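Local coordinates for protein ORF14 (Streptomyces clavuligerus, PDB 2WPX) that binds acetyl-coenzyme A as a tandem GNAT-family protein of the clavulanic acid biosynthesis pathway and probably acts as an acyltransferase, at residues 18-23 with 63-68. Sequence-based numbering, arbitrary orientation.
Sequences DETVGQ and VVRSGG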
ATOM      1  N   ASP A  18      17.841  13.885  12.853  1.00 28.88           N
ATOM      2  CA  ASP A  18      16.841  13.517  13.847  1.00 29.14           C
ATOM      3  C   ASP A  18      15.794  14.601  14.100  1.00 27.98           C
ATOM      4  O   ASP A  18      14.610  14.309  14.217  1.00 27.37           O
ATOM      5  CB  ASP A  18      17.475  13.080  15.158  1.00 31.52           C
ATOM      6  CG  ASP A  18      18.251  11.766  15.047  1.00 36.03           C
ATOM      7  OD1 ASP A  18      18.319  11.038  16.058  1.00 42.62           O
ATOM      8  OD2 ASP A  18      18.823  11.440  13.987  1.00 38.58           O
ATOM      9  N   GLU A  19      16.228  15.848  14.157  1.00 29.30           N
ATOM     10  CA  GLU A  19      15.321  16.962  14.401  1.00 29.17           C
ATOM     11  C   GLU A  19      14.264  17.074  13.332  1.00 25.93           C
ATOM     12  O   GLU A  19      13.075  17.102  13.680  1.00 26.05           O
ATOM     13  CB  GLU A  19      16.056  18.302  14.573  1.00 31.62           C
ATOM     14  CG  GLU A  19      15.092  19.503  14.716  1.00 33.87           C
ATOM     15  CD  GLU A  19      14.455  19.591  16.121  1.00 40.38           C
ATOM     16  OE1 GLU A  19      13.231  19.286  16.227  1.00 36.40           O
ATOM     17  OE2 GLU A  19      15.172  19.984  17.112  1.00 43.97           O
ATOM     18  N   THR A  20      14.686  17.126  12.056  1.00 23.87           N
ATOM     19  CA  THR A  20      13.758  17.132  10.909  1.00 21.17           C
ATOM     20  C   THR A  20      12.922  15.835  10.804  1.00 19.51           C
ATOM     21  O   THR A  20      11.721  15.908  10.560  1.00 18.74           O
ATOM     22  CB  THR A  20      14.448  17.448   9.525  1.00 20.98           C
ATOM     23  OG1 THR A  20      15.274  18.591   9.658  1.00 21.81           O
ATOM     24  CG2 THR A  20      13.423  17.808   8.459  1.00 18.45           C
ATOM     25  N   VAL A  21      13.521  14.662  11.003  1.00 18.63           N
ATOM     26  CA  VAL A  21      12.694  13.447  11.001  1.00 18.03           C
ATOM     27  C   VAL A  21      11.615  13.463  12.070  1.00 17.86           C
ATOM     28  O   VAL A  21      10.483  13.102  11.787  1.00 16.04           O
ATOM     29  CB  VAL A  21      13.484  12.133  11.193  1.00 18.69           C
ATOM     30  CG1 VAL A  21      12.524  10.977  11.227  1.00 15.42           C
ATOM     31  CG2 VAL A  21      14.491  11.952  10.071  1.00 20.25           C
ATOM     32  N   GLY A  22      11.991  13.843  13.297  1.00 19.51           N
ATOM     33  CA  GLY A  22      11.048  13.986  14.406  1.00 20.29           C
ATOM     34  C   GLY A  22       9.834  14.855  14.102  1.00 20.27           C
ATOM     35  O   GLY A  22       8.688  14.464  14.364  1.00 19.56           O
ATOM     36  N   GLN A  23      10.093  16.041  13.552  1.00 20.72           N
ATOM     37  CA  GLN A  23       9.028  16.909  13.027  1.00 20.72           C
ATOM     38  C   GLN A  23       8.168  16.300  11.953  1.00 18.31           C
ATOM     39  O   GLN A  23       6.984  16.499  11.939  1.00 19.30           O
ATOM     40  CB  GLN A  23       9.585  18.280  12.553  1.00 20.67           C
ATOM     41  CG  GLN A  23       9.593  19.239  13.774  1.00 26.65           C
ATOM     42  CD  GLN A  23      10.271  20.562  13.505  1.00 29.46           C
ATOM     43  OE1 GLN A  23       9.847  21.306  12.623  1.00 30.57           O
ATOM     44  NE2 GLN A  23      11.305  20.872  14.284  1.00 27.48           N
ATOM     45  N   VAL A  63      10.934  18.044   3.058  1.00 18.87           N
ATOM     46  CA  VAL A  63       9.981  18.777   3.864  1.00 18.34           C
ATOM     47  C   VAL A  63       9.949  20.245   3.503  1.00 19.18           C
ATOM     48  O   VAL A  63      10.867  20.777   2.848  1.00 20.01           O
ATOM     49  CB  VAL A  63      10.215  18.600   5.397  1.00 18.96           C
ATOM     50  CG1 VAL A  63       9.942  17.175   5.820  1.00 15.67           C
ATOM     51  CG2 VAL A  63      11.606  19.077   5.793  1.00 17.31           C
ATOM     52  N   VAL A  64       8.895  20.926   3.945  1.00 19.78           N
ATOM     53  CA  VAL A  64       8.863  22.378   3.765  1.00 19.54           C
ATOM     54  C   VAL A  64       8.726  23.060   5.139  1.00 19.86           C
ATOM     55  O   VAL A  64       7.961  22.612   5.995  1.00 19.22           O
ATOM     56  CB  VAL A  64       7.840  22.850   2.716  1.00 19.36           C
ATOM     57  CG1 VAL A  64       6.405  22.632   3.182  1.00 17.41           C
ATOM     58  CG2 VAL A  64       8.113  24.320   2.366  1.00 21.50           C
ATOM     59  N   ARG A  65       9.524  24.093   5.360  1.00 19.51           N
ATOM     60  CA  ARG A  65       9.521  24.772   6.633  1.00 20.26           C
ATOM     61  C   ARG A  65       9.015  26.207   6.555  1.00 20.73           C
ATOM     62  O   ARG A  65       9.171  26.926   5.551  1.00 19.18           O
ATOM     63  CB  ARG A  65      10.920  24.734   7.253  1.00 21.60           C
ATOM     64  CG  ARG A  65      11.369  23.301   7.548  1.00 22.83           C
ATOM     65  CD  ARG A  65      12.465  23.272   8.576  1.00 28.94           C
ATOM     66  NE  ARG A  65      13.588  24.082   8.113  1.00 32.22           N
ATOM     67  CZ  ARG A  65      14.861  23.743   8.263  1.00 33.71           C
ATOM     68  NH1 ARG A  65      15.215  22.589   8.849  1.00 31.98           N
ATOM     69  NH2 ARG A  65      15.783  24.545   7.780  1.00 34.88           N
ATOM     70  N   SER A  66       8.341  26.604   7.622  1.00 20.70           N
ATOM     71  CA  SER A  66       7.872  27.969   7.710  1.00 20.53           C
ATOM     72  C   SER A  66       8.229  28.453   9.100  1.00 21.16           C
ATOM     73  O   SER A  66       7.791  27.874  10.100  1.00 20.74           O
ATOM     74  CB  SER A  66       6.352  28.057   7.446  1.00 20.41           C
ATOM     75  OG  SER A  66       5.872  29.381   7.593  1.00 20.82           O
ATOM     76  N   GLY A  67       9.013  29.523   9.155  1.00 21.84           N
ATOM     77  CA  GLY A  67       9.513  30.022  10.420  1.00 24.19           C
ATOM     78  C   GLY A  67      10.292  28.931  11.139  1.00 24.15           C
ATOM     79  O   GLY A  67      10.168  28.762  12.351  1.00 23.53           O
ATOM     80  N   GLY A  68      11.087  28.178  10.385  1.00 23.59           N
ATOM     81  CA  GLY A  68      11.905  27.156  10.999  1.00 24.24           C
ATOM     82  C   GLY A  68      11.204  25.875  11.406  1.00 24.21           C
ATOM     83  O   GLY A  68      11.869  24.956  11.898  1.00 25.10           O
TER
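Thr20 and Val63 join the first helix of the N-terminal GNAT domain to one face of its beta-sheet, methyl against methyl: Thr20 CG2 lies 3.5 Å from Val63 CG2. The threonine torsion (chi1 -48°) sets CG2 anti to the backbone N, aiming the methyl at strand 57-66, while OG1 stays beside the backbone N and hydrogen-bonds Asp17 just ahead of the helix. Val63 also packs on Val11 and Val70 of the two flanking strands. This is structural packing, the Val63 side chain about 13 Å from the bound acetyl-CoA.

Two residues along the same strand face, Arg65 lies roughly perpendicular to the Thr20 side chain. Its chain bends at chi3 (-57°), and the edge of the guanidinium comes to Thr20, with NH1 4.1 Å from OG1, a loose approach and not a hydrogen bond. NH2 forms a salt bridge with Glu9 on the neighbouring strand, and NE is hydrogen-bonded as well.

One helical turn beyond Thr20, Gln23 reaches the hairpin of strands 57-66 and 69-79. Its OE1 accepts a hydrogen bond from Val70 N and merely passes Gly68 O, a fellow acceptor, at 4.2 Å. The amide's other end is tied back to the helix: Gln23 NE2 donates to Glu19 OE1 at 3.2 Å, approaching 48° out of the carboxylate plane.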